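Local coordinates for sensor protein (Vibrio cholerae, PDB 3BY9), which senses C4-dicarboxylates such as succinate through this sensor domain of the histidine kinase DctB, which probably relays the signal by ATP-dependent phosphorylation of a histidine, at residues A102-F107 with Y118-S123; G129-Y134 with V145-M150; R94-R99 with G122-Q127; D28-I33 with I70-T75. One frame throughout, in Å; residues are numbered along the deposited sequence.

Contact 1: residues A102-F107 with Y118-S123. With SIN (succinic acid), chain E.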
# COMPACT_ATOMS: atom_id res chain seq x y z
N ALA A 102 -13.18 -0.86 -11.24
CA ALA A 102 -14.36 -0.72 -10.34
C ALA A 102 -14.28 -1.74 -9.23
O ALA A 102 -14.90 -1.56 -8.20
CB ALA A 102 -15.67 -0.93 -11.13
N TRP A 103 -13.54 -2.83 -9.47
CA TRP A 103 -13.36 -3.89 -8.49
C TRP A 103 -12.37 -3.52 -7.37
O TRP A 103 -12.29 -4.24 -6.31
CB TRP A 103 -12.89 -5.17 -9.23
CG TRP A 103 -11.62 -4.99 -10.02
CD1 TRP A 103 -11.51 -4.53 -11.33
CD2 TRP A 103 -10.27 -5.22 -9.56
NE1 TRP A 103 -10.15 -4.45 -11.67
CE2 TRP A 103 -9.39 -4.87 -10.62
CE3 TRP A 103 -9.72 -5.69 -8.35
CZ2 TRP A 103 -7.99 -4.98 -10.50
CZ3 TRP A 103 -8.31 -5.79 -8.24
CH2 TRP A 103 -7.48 -5.44 -9.31
N ARG A 104 -11.65 -2.41 -7.52
CA ARG A 104 -10.71 -2.02 -6.48
C ARG A 104 -11.38 -1.20 -5.40
O ARG A 104 -12.15 -0.28 -5.68
CB ARG A 104 -9.59 -1.14 -7.03
CG ARG A 104 -8.49 -1.90 -7.69
CD ARG A 104 -7.62 -2.69 -6.67
NE ARG A 104 -6.29 -2.97 -7.26
CZ ARG A 104 -5.52 -4.00 -6.92
NH1 ARG A 104 -5.90 -4.87 -5.99
NH2 ARG A 104 -4.38 -4.21 -7.61
N PRO A 105 -11.04 -1.46 -4.14
CA PRO A 105 -11.68 -0.67 -3.06
C PRO A 105 -11.47 0.83 -3.19
O PRO A 105 -12.35 1.61 -2.85
CB PRO A 105 -11.00 -1.22 -1.81
CG PRO A 105 -10.87 -2.70 -2.15
CD PRO A 105 -10.34 -2.65 -3.60
N TYR A 106 -10.29 1.27 -3.65
CA TYR A 106 -10.12 2.72 -3.71
C TYR A 106 -11.10 3.36 -4.69
O TYR A 106 -11.48 4.52 -4.48
CB TYR A 106 -8.65 3.10 -4.00
CG TYR A 106 -8.11 2.60 -5.34
CD1 TYR A 106 -8.49 3.20 -6.56
CD2 TYR A 106 -7.18 1.55 -5.38
CE1 TYR A 106 -7.96 2.76 -7.79
CE2 TYR A 106 -6.66 1.10 -6.62
CZ TYR A 106 -7.06 1.71 -7.81
OH TYR A 106 -6.58 1.25 -9.04
N PHE A 107 -11.54 2.64 -5.72
CA PHE A 107 -12.47 3.27 -6.64
C PHE A 107 -13.90 3.14 -5.99
O PHE A 107 -14.68 4.10 -5.96
CB PHE A 107 -12.50 2.53 -7.99
CG PHE A 107 -13.56 3.07 -8.93
CD1 PHE A 107 -13.32 4.23 -9.66
CD2 PHE A 107 -14.84 2.49 -8.95
CE1 PHE A 107 -14.30 4.85 -10.40
CE2 PHE A 107 -15.86 3.09 -9.69
CZ PHE A 107 -15.58 4.29 -10.42
N TYR A 118 -5.44 2.93 -0.04
CA TYR A 118 -5.40 1.48 -0.15
C TYR A 118 -3.99 1.05 -0.52
O TYR A 118 -3.22 1.86 -0.98
CB TYR A 118 -6.32 1.07 -1.32
CG TYR A 118 -6.61 -0.43 -1.43
CD1 TYR A 118 -7.27 -1.12 -0.37
CD2 TYR A 118 -6.30 -1.13 -2.59
CE1 TYR A 118 -7.60 -2.46 -0.49
CE2 TYR A 118 -6.63 -2.49 -2.74
CZ TYR A 118 -7.28 -3.13 -1.67
OH TYR A 118 -7.66 -4.44 -1.84
N PHE A 119 -3.64 -0.21 -0.27
CA PHE A 119 -2.31 -0.67 -0.73
C PHE A 119 -2.56 -2.00 -1.43
O PHE A 119 -3.50 -2.71 -1.07
CB PHE A 119 -1.29 -0.82 0.44
CG PHE A 119 -1.79 -1.65 1.59
CD1 PHE A 119 -1.67 -3.03 1.57
CD2 PHE A 119 -2.42 -1.05 2.67
CE1 PHE A 119 -2.17 -3.81 2.64
CE2 PHE A 119 -2.91 -1.82 3.73
CZ PHE A 119 -2.78 -3.20 3.70
N ALA A 120 -1.76 -2.31 -2.45
CA ALA A 120 -2.00 -3.51 -3.20
C ALA A 120 -0.85 -3.81 -4.13
O ALA A 120 0.03 -2.98 -4.34
CB ALA A 120 -3.24 -3.32 -4.08
N LEU A 121 -0.94 -5.02 -4.71
CA LEU A 121 -0.02 -5.40 -5.79
C LEU A 121 -0.73 -4.98 -7.07
O LEU A 121 -1.85 -5.42 -7.33
CB LEU A 121 0.20 -6.93 -5.80
CG LEU A 121 0.99 -7.42 -7.02
CD1 LEU A 121 2.43 -6.89 -7.02
CD2 LEU A 121 1.07 -8.96 -6.97
N GLY A 122 -0.12 -4.07 -7.84
CA GLY A 122 -0.72 -3.54 -9.05
C GLY A 122 -1.03 -4.57 -10.13
O GLY A 122 -0.17 -5.34 -10.51
N SER A 123 -2.26 -4.51 -10.65
CA SER A 123 -2.72 -5.48 -11.63
C SER A 123 -2.18 -5.32 -13.03
O SER A 123 -2.08 -6.31 -13.76
CB SER A 123 -4.25 -5.47 -11.70
OG SER A 123 -4.69 -4.26 -12.28
C1 SIN E . -1.68 -0.96 -11.27
O1 SIN E . -1.36 -0.38 -10.19
O2 SIN E . -0.88 -1.72 -11.89
C2 SIN E . -3.08 -0.78 -11.87
C3 SIN E . -4.08 -0.23 -10.84
C4 SIN E . -4.52 -1.26 -9.81
O3 SIN E . -5.33 -0.89 -8.91
O4 SIN E . -4.04 -2.43 -9.86
O HOH W 1 -8.27 -5.25 -4.43

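Contact 2: residues G129-Y134 with V145-M150. With SIN (succinic acid), chain E.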
# COMPACT_ATOMS: atom_id res chain seq x y z
N GLY A 129 1.99 -0.77 -4.62
CA GLY A 129 1.85 0.65 -4.45
C GLY A 129 0.95 1.00 -3.29
O GLY A 129 0.25 0.14 -2.73
N TYR A 130 1.03 2.27 -2.88
CA TYR A 130 0.10 2.78 -1.89
C TYR A 130 -0.75 3.74 -2.77
O TYR A 130 -0.21 4.61 -3.45
CB TYR A 130 0.81 3.59 -0.82
CG TYR A 130 -0.07 3.75 0.39
CD1 TYR A 130 -0.17 2.74 1.33
CD2 TYR A 130 -0.91 4.86 0.51
CE1 TYR A 130 -1.09 2.80 2.38
CE2 TYR A 130 -1.83 4.94 1.55
CZ TYR A 130 -1.92 3.92 2.47
OH TYR A 130 -2.90 3.98 3.46
N TYR A 131 -2.08 3.63 -2.66
CA TYR A 131 -2.97 4.40 -3.50
C TYR A 131 -3.81 5.39 -2.73
O TYR A 131 -4.37 5.03 -1.68
CB TYR A 131 -3.96 3.44 -4.23
CG TYR A 131 -3.31 2.38 -5.11
CD1 TYR A 131 -3.38 2.46 -6.49
CD2 TYR A 131 -2.70 1.25 -4.55
CE1 TYR A 131 -2.86 1.45 -7.32
CE2 TYR A 131 -2.19 0.23 -5.38
CZ TYR A 131 -2.26 0.34 -6.73
OH TYR A 131 -1.72 -0.63 -7.54
N TYR A 132 -3.88 6.63 -3.25
CA TYR A 132 -4.79 7.64 -2.66
C TYR A 132 -5.80 7.99 -3.75
O TYR A 132 -5.42 8.24 -4.90
CB TYR A 132 -4.02 8.91 -2.29
CG TYR A 132 -3.22 8.73 -1.01
CD1 TYR A 132 -3.87 8.73 0.22
CD2 TYR A 132 -1.85 8.59 -1.06
CE1 TYR A 132 -3.14 8.59 1.41
CE2 TYR A 132 -1.10 8.45 0.11
CZ TYR A 132 -1.74 8.46 1.31
OH TYR A 132 -0.98 8.37 2.45
N ALA A 133 -7.09 8.05 -3.40
CA ALA A 133 -8.10 8.35 -4.41
C ALA A 133 -9.06 9.41 -3.88
O ALA A 133 -9.21 9.59 -2.64
CB ALA A 133 -8.87 7.05 -4.75
N TYR A 134 -9.67 10.14 -4.80
CA TYR A 134 -10.57 11.22 -4.37
C TYR A 134 -11.62 11.41 -5.46
O TYR A 134 -11.33 11.30 -6.64
CB TYR A 134 -9.75 12.52 -4.22
CG TYR A 134 -10.41 13.54 -3.33
CD1 TYR A 134 -10.20 13.53 -1.94
CD2 TYR A 134 -11.25 14.52 -3.87
CE1 TYR A 134 -10.83 14.46 -1.12
CE2 TYR A 134 -11.88 15.45 -3.04
CZ TYR A 134 -11.66 15.41 -1.67
OH TYR A 134 -12.33 16.33 -0.82
N VAL A 145 -13.14 9.51 -10.50
CA VAL A 145 -12.21 9.41 -9.37
C VAL A 145 -10.80 9.65 -9.90
O VAL A 145 -10.46 9.14 -10.98
CB VAL A 145 -12.23 7.95 -8.79
CG1 VAL A 145 -11.07 7.73 -7.76
CG2 VAL A 145 -13.56 7.69 -8.06
N ILE A 146 -10.02 10.43 -9.15
CA ILE A 146 -8.60 10.64 -9.52
C ILE A 146 -7.77 9.86 -8.48
O ILE A 146 -8.09 9.85 -7.27
CB ILE A 146 -8.30 12.17 -9.53
CG1 ILE A 146 -6.79 12.40 -9.80
CG2 ILE A 146 -8.59 12.82 -8.19
CD1 ILE A 146 -6.33 11.96 -11.18
N VAL A 147 -6.72 9.18 -8.97
CA VAL A 147 -5.89 8.30 -8.12
C VAL A 147 -4.42 8.62 -8.28
O VAL A 147 -3.96 8.91 -9.39
CB VAL A 147 -6.05 6.83 -8.57
CG1 VAL A 147 -5.30 5.90 -7.59
CG2 VAL A 147 -7.57 6.43 -8.59
N VAL A 148 -3.71 8.62 -7.17
CA VAL A 148 -2.24 8.76 -7.25
C VAL A 148 -1.70 7.45 -6.61
O VAL A 148 -2.13 7.09 -5.52
CB VAL A 148 -1.80 9.95 -6.39
CG1 VAL A 148 -0.25 9.92 -6.16
CG2 VAL A 148 -2.10 11.26 -7.16
N LYS A 149 -0.78 6.78 -7.29
CA LYS A 149 -0.15 5.56 -6.76
C LYS A 149 1.31 5.88 -6.49
O LYS A 149 2.01 6.37 -7.36
CB LYS A 149 -0.24 4.43 -7.80
CG LYS A 149 0.46 3.15 -7.36
CD LYS A 149 0.48 2.14 -8.54
CE LYS A 149 1.19 0.83 -8.08
NZ LYS A 149 1.26 -0.10 -9.28
N MSE A 150 1.72 5.56 -5.26
CA MSE A 150 3.09 5.82 -4.79
C MSE A 150 3.85 4.52 -4.70
O MSE A 150 3.34 3.53 -4.17
CB MSE A 150 3.05 6.47 -3.36
CG MSE A 150 4.42 6.95 -2.91
SE MSE A 150 4.36 7.19 -0.94
CE MSE A 150 4.35 5.29 -0.45
C1 SIN E . -1.68 -0.96 -11.27
O1 SIN E . -1.36 -0.38 -10.19
O2 SIN E . -0.88 -1.72 -11.89
C2 SIN E . -3.08 -0.78 -11.87
C3 SIN E . -4.08 -0.23 -10.84
C4 SIN E . -4.52 -1.26 -9.81
O3 SIN E . -5.33 -0.89 -8.91
O4 SIN E . -4.04 -2.43 -9.86

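Contact 3: residues R94-R99 with G122-Q127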
# COMPACT_ATOMS: atom_id res chain seq x y z
N ARG A 94 3.19 0.02 -19.36
CA ARG A 94 2.18 -0.30 -18.33
C ARG A 94 0.91 0.53 -18.41
O ARG A 94 0.12 0.50 -17.48
CB ARG A 94 2.75 -0.17 -16.91
CG ARG A 94 3.01 1.27 -16.43
CD ARG A 94 3.56 1.25 -15.00
NE ARG A 94 3.88 2.57 -14.43
CZ ARG A 94 5.03 3.20 -14.56
NH1 ARG A 94 6.05 2.67 -15.28
NH2 ARG A 94 5.22 4.36 -13.92
N SER A 95 0.70 1.24 -19.51
CA SER A 95 -0.51 2.07 -19.61
C SER A 95 -1.76 1.48 -19.01
O SER A 95 -2.14 0.35 -19.31
CB SER A 95 -0.84 2.42 -21.05
OG SER A 95 -1.97 3.32 -21.12
N PHE A 96 -2.42 2.29 -18.17
CA PHE A 96 -3.65 1.86 -17.54
C PHE A 96 -4.84 2.29 -18.38
O PHE A 96 -5.99 1.96 -18.01
CB PHE A 96 -3.81 2.56 -16.17
CG PHE A 96 -2.79 2.17 -15.13
CD1 PHE A 96 -1.79 1.21 -15.36
CD2 PHE A 96 -2.82 2.83 -13.88
CE1 PHE A 96 -0.84 0.93 -14.39
CE2 PHE A 96 -1.87 2.56 -12.89
CZ PHE A 96 -0.87 1.62 -13.14
N ILE A 97 -4.62 2.99 -19.49
CA ILE A 97 -5.76 3.49 -20.29
C ILE A 97 -6.67 2.34 -20.77
O ILE A 97 -6.19 1.33 -21.30
CB ILE A 97 -5.27 4.27 -21.53
CG1 ILE A 97 -4.42 5.48 -21.11
CG2 ILE A 97 -6.47 4.74 -22.37
CD1 ILE A 97 -5.15 6.61 -20.57
N GLY A 98 -7.98 2.48 -20.52
CA GLY A 98 -8.90 1.45 -20.99
C GLY A 98 -9.14 0.34 -19.98
O GLY A 98 -10.06 -0.47 -20.15
N ARG A 99 -8.36 0.30 -18.90
CA ARG A 99 -8.54 -0.80 -17.93
C ARG A 99 -9.57 -0.33 -16.92
O ARG A 99 -9.56 0.85 -16.55
CB ARG A 99 -7.23 -1.08 -17.15
CG ARG A 99 -6.03 -1.34 -18.02
CD ARG A 99 -6.23 -2.54 -18.91
NE ARG A 99 -4.94 -3.08 -19.35
CZ ARG A 99 -4.26 -4.03 -18.71
NH1 ARG A 99 -4.73 -4.55 -17.58
NH2 ARG A 99 -3.11 -4.47 -19.21
N GLY A 122 -0.12 -4.07 -7.84
CA GLY A 122 -0.72 -3.54 -9.05
C GLY A 122 -1.03 -4.57 -10.13
O GLY A 122 -0.17 -5.34 -10.51
N SER A 123 -2.26 -4.51 -10.65
CA SER A 123 -2.72 -5.48 -11.63
C SER A 123 -2.18 -5.32 -13.03
O SER A 123 -2.08 -6.31 -13.76
CB SER A 123 -4.25 -5.47 -11.70
OG SER A 123 -4.69 -4.26 -12.28
N THR A 124 -1.88 -4.11 -13.44
CA THR A 124 -1.39 -3.91 -14.81
C THR A 124 0.11 -3.82 -14.78
O THR A 124 0.81 -4.39 -15.64
CB THR A 124 -1.97 -2.62 -15.40
OG1 THR A 124 -3.42 -2.70 -15.43
CG2 THR A 124 -1.45 -2.40 -16.83
N SER A 125 0.60 -3.11 -13.76
CA SER A 125 2.04 -2.88 -13.58
C SER A 125 2.80 -4.07 -12.96
O SER A 125 3.98 -4.28 -13.24
CB SER A 125 2.20 -1.68 -12.66
OG SER A 125 1.70 -2.01 -11.36
N GLY A 126 2.14 -4.82 -12.09
CA GLY A 126 2.85 -5.88 -11.37
C GLY A 126 3.73 -5.30 -10.26
O GLY A 126 4.61 -5.97 -9.67
N GLN A 127 3.48 -4.04 -9.91
CA GLN A 127 4.25 -3.35 -8.90
C GLN A 127 3.42 -2.99 -7.69
O GLN A 127 2.28 -2.50 -7.84
CB GLN A 127 4.84 -2.07 -9.50
CG GLN A 127 5.97 -2.34 -10.52
CD GLN A 127 7.18 -3.06 -9.89
OE1 GLN A 127 7.77 -2.58 -8.90
NE2 GLN A 127 7.56 -4.21 -10.45

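Contact 4: residues D28-I33 with I70-T75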
# COMPACT_ATOMS: atom_id res chain seq x y z
N ASP A 28 2.79 11.79 3.42
CA ASP A 28 2.24 13.17 3.44
C ASP A 28 2.56 13.93 2.16
O ASP A 28 1.91 14.95 1.85
CB ASP A 28 2.80 13.96 4.65
CG ASP A 28 2.14 15.32 4.84
OD1 ASP A 28 0.91 15.34 5.06
OD2 ASP A 28 2.85 16.35 4.75
N LYS A 29 3.56 13.48 1.41
CA LYS A 29 3.90 14.16 0.16
C LYS A 29 2.93 13.79 -0.96
O LYS A 29 2.92 14.45 -2.01
CB LYS A 29 5.29 13.75 -0.30
CG LYS A 29 6.41 14.17 0.69
CD LYS A 29 7.72 13.53 0.32
CE LYS A 29 8.80 13.91 1.30
NZ LYS A 29 10.04 13.14 1.06
N TYR A 30 2.12 12.77 -0.73
CA TYR A 30 1.21 12.30 -1.79
C TYR A 30 -0.27 12.33 -1.42
O TYR A 30 -1.16 12.42 -2.27
CB TYR A 30 1.56 10.82 -2.11
CG TYR A 30 2.95 10.66 -2.64
CD1 TYR A 30 3.21 10.75 -3.97
CD2 TYR A 30 4.03 10.47 -1.76
CE1 TYR A 30 4.52 10.67 -4.47
CE2 TYR A 30 5.34 10.39 -2.24
CZ TYR A 30 5.58 10.50 -3.59
OH TYR A 30 6.88 10.44 -4.09
N ALA A 31 -0.54 12.25 -0.13
CA ALA A 31 -1.92 12.07 0.31
C ALA A 31 -2.93 13.13 -0.12
O ALA A 31 -4.10 12.81 -0.28
CB ALA A 31 -1.95 11.97 1.86
N HIS A 32 -2.47 14.36 -0.25
CA HIS A 32 -3.36 15.48 -0.55
C HIS A 32 -3.39 15.76 -2.04
O HIS A 32 -4.13 16.64 -2.46
CB HIS A 32 -2.84 16.76 0.13
CG HIS A 32 -1.41 17.10 -0.24
ND1 HIS A 32 -0.36 16.23 -0.00
CD2 HIS A 32 -0.87 18.20 -0.82
CE1 HIS A 32 0.77 16.78 -0.42
NE2 HIS A 32 0.49 17.98 -0.93
N ILE A 33 -2.62 15.02 -2.83
CA ILE A 33 -2.56 15.38 -4.25
C ILE A 33 -3.85 15.09 -5.01
O ILE A 33 -4.26 15.89 -5.86
CB ILE A 33 -1.33 14.71 -4.96
CG1 ILE A 33 -0.01 15.13 -4.25
CG2 ILE A 33 -1.32 15.11 -6.45
CD1 ILE A 33 0.24 16.69 -4.26
N ILE A 70 5.34 15.38 -8.54
CA ILE A 70 5.25 14.71 -7.24
C ILE A 70 6.05 13.46 -7.09
O ILE A 70 6.14 12.88 -5.99
CB ILE A 70 3.77 14.40 -6.89
CG1 ILE A 70 3.24 13.30 -7.82
CG2 ILE A 70 2.90 15.69 -7.05
CD1 ILE A 70 1.75 12.96 -7.48
N GLN A 71 6.67 13.06 -8.18
CA GLN A 71 7.48 11.84 -8.24
C GLN A 71 6.71 10.60 -7.75
O GLN A 71 7.19 9.85 -6.92
CB GLN A 71 8.80 12.00 -7.45
CG GLN A 71 9.77 12.99 -8.12
CD GLN A 71 10.39 12.44 -9.40
OE1 GLN A 71 10.00 12.80 -10.53
NE2 GLN A 71 11.38 11.56 -9.24
N ALA A 72 5.49 10.44 -8.27
CA ALA A 72 4.70 9.26 -7.99
C ALA A 72 4.89 8.19 -9.07
O ALA A 72 5.56 8.40 -10.09
CB ALA A 72 3.21 9.61 -7.91
N ALA A 73 4.38 6.99 -8.80
CA ALA A 73 4.48 5.96 -9.82
C ALA A 73 3.49 6.24 -10.93
O ALA A 73 3.87 6.27 -12.10
CB ALA A 73 4.20 4.58 -9.22
N ASP A 74 2.23 6.51 -10.59
CA ASP A 74 1.22 6.74 -11.62
C ASP A 74 0.16 7.69 -11.09
O ASP A 74 -0.12 7.67 -9.90
CB ASP A 74 0.50 5.42 -11.95
CG ASP A 74 1.48 4.30 -12.31
OD1 ASP A 74 1.93 4.24 -13.49
OD2 ASP A 74 1.82 3.51 -11.41
N THR A 75 -0.45 8.46 -11.99
CA THR A 75 -1.54 9.40 -11.57
C THR A 75 -2.56 9.20 -12.69
O THR A 75 -2.24 9.42 -13.85
CB THR A 75 -1.06 10.86 -11.53
OG1 THR A 75 0.00 10.99 -10.54
CG2 THR A 75 -2.22 11.78 -11.13

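Contact 1: residues A102-F107 with Y118-S123
Arg104, just ahead of helix 105-110, reaches across to the end of strand 116-121 and grips both that backbone and the bound succinate. Among the polar interactions, its NH2 donates to Leu121 O at 2.8 Å, with the donor 41° out of the carbonyl plane. Arg104 NH2 also bonds to SIN O4 at 2.9 Å, while Arg104 NE bonds to SIN O3 at 2.8 Å, a two-pronged pairing of guanidinium and carboxylate. A bend at chi2 (-71°) turns the arginine chain toward the ligand. Tyr106 OH adds a very short bond of 2.5 Å to SIN O3, and Ser123 N points almost straight at SIN O4 (2.8 Å, 179° at the hydrogen). Water 1 joins Arg104 NH1 to Tyr118 OH.

Flat-group packing fixes the guanidinium from above and below. Ala120 CB lies 3.4 Å from its plane on one face, and Trp103 CH2 covers the opposite face over the centre. Apolar contacts complete the interface: Pro105 lies over a face of the Tyr118 ring, its CD 4.1 Å from the centroid in a CH-pi contact, and Tyr106 meets Tyr118 through CD2 of each ring, their side chains crossing at about a right angle.

One carboxylate is thus held by a cation, a phenol and a backbone amide, consistent with recognition of an ionised dicarboxylate; the two faces clamped around the guanidinium would keep its plane aligned with that group.

Contact 2: residues G129-Y134 with V145-M150
Tyr131 and Lys149 form the closely packed part of this antiparallel pairing. They are a non-hydrogen-bonded pair whose side chains run alongside each other in the same direction. Lys149 is extended, with CG opposite the backbone N (chi1 177°), which sets Lys149 CG over one face of the Tyr131 ring, 4.0 Å from the centroid and 20° off the normal. Both ends then reach one succinate oxygen: Tyr131 OH to SIN O1 at 2.7 Å and Lys149 NZ to SIN O1 at 2.8 Å. Lys149 NZ has a second acceptor in Gln127 O. On the same face, Ala133 CB meets Val147 CG2 at 4.1 Å, and Tyr131 CD1 meets Val147 CG1 at 4.1 Å; Ala133 CB also touches Val145 CG1.

The other face, carrying Tyr130, Tyr132 and Tyr134, packs less closely between the strands. There Tyr130 CB meets CE of selenomethionine Met150 at 3.9 Å, and Tyr134 CB meets Ile146 CG2 at 4.1 Å, but the ring ends of Tyr130 and Tyr134 turn from the partner strand. Tyr130 OH bonds to Gln117, while the partly exposed Tyr134 stacks on His35.

Three hydrogen-bonded pairs, including Met150 N to Tyr130 O at 2.8 Å, hold the backbones together, with strand directions 159° apart. This is a beta hairpin of consecutive strands within a five-stranded antiparallel sheet of order 2-1-5-4-3, the topology of a PAS-like sensor domain whose ligand lies against one sheet face.

Contact 3: residues R94-R99 with G122-Q127
The ligand-binding loop 122-127, between strands 116-121 and 128-138, meets the turn-forming segment 94-99 where Thr124 fits between Phe96 and Arg99. Thr124 CB lies 3.8 Å from Phe96 CD1, and its methyl CG2 comes to 3.4 Å from Arg94 O. With Thr124 CG2 opposite the backbone N and OG1 opposite the carbonyl carbon (chi1 -60°), both branches reach Arg99 over one face of its guanidinium. Thr124 CG2 stands 3.5 Å above the Arg99 guanidinium plane. Although Thr124 OG1 is 3.1 Å from Arg99 NH1, the angle is too poor for a hydrogen bond, so the approach is a packing contact. Beside it, Arg94 CD touches Ser125 CB at 4.0 Å while the arginine's straight chain (chi2 179°) carries its head to a salt bridge with Asp74. Phe96 also meets Tyr76 edge-to-face.

Each segment is shaped by its own bonds. A type II turn from Phe96 to Arg99 overlaps an ST turn in which Ser95 OG accepts from Ile97 N; in the loop, Ser125 OG accepts from Gln127 N at 3.1 Å in a second ST turn, and Gly126 N bonds to Gly122 O at 2.8 Å.

No hydrogen bond joins the two segments. The Thr124 side chain packs on Phe96, the Arg94 carbonyl and the Arg99 guanidinium face, while its backbone amide and Ser125 OG both bond to SIN O2 of the ligand's carboxylate.

Contact 4: residues D28-I33 with I70-T75
Ile70, near the end of helix 53-70, packs against Ile33, the two side chains sliding past each other in opposite directions. Ile70 CD1 meets Ile33 CG2 at 3.9 Å, and Ile70 CG2 meets Ile33 CD1 at 4.0 Å. Ile70 O comes obliquely to the Tyr30 ring, 3.1 Å from Tyr30 CE1.

Gln71 supplies the polar link. Its backbone O accepts from Tyr30 OH at 2.9 Å, with the hydroxyl 60° out of the carbonyl plane rather than on a lone pair. Gln71, with positive phi (53°), is the C-prime residue of a Schellman motif: Ala72 N bonds to Asn67 O and Gln71 N to Glu68 O. Tyr30 carries its CG anti to its carbonyl carbon (chi1 -62°), which sends the ring toward the Gln71 carbonyl, while a type I turn from Tyr30 to Ile33, closed by Ile33 N to Tyr30 O at 3.0 Å, brings Ile33 up to Ile70, the residue just before Gln71.

Ala72 follows with an apolar touch, its CB 3.8 Å from Tyr30 CE1. The chain then leaves the interface: Ala73 and Asp74 both face Lys149 in a classic beta bulge, and strand 74-79 begins at Asp74.

The arrangement is the Schellman-capped end of helix 53-70 leading into strand 74-79, packed against the loop between helix 5-27 and helix 33-38, on the face of the sheet that carries Val148 and Met150.

How the contacts relate
Contacts 1, 2 and 3 share the succinate: contact 1 holds the O3/O4 carboxylate, contact 2 takes O1, and the loop of contact 3 supplies donors to O2. Contacts 1 and 3 also share Gly122 and Ser123. Contacts 1 and 2, with centres 9 Å apart, are stitched by a probable hydrogen bond from Tyr131 N to Tyr118 O of 2.7 Å. Contact 4 lies on the far side of the sheet from the ligand, its centre 8 Å from that of contact 2, joined by a probable hydrogen bond from Lys149 N to Asp74 O at 2.8 Å. Although contacts 3 and 4 have centres 17 Å apart, Arg94 NE reaches Asp74 OD1 at 2.7 Å.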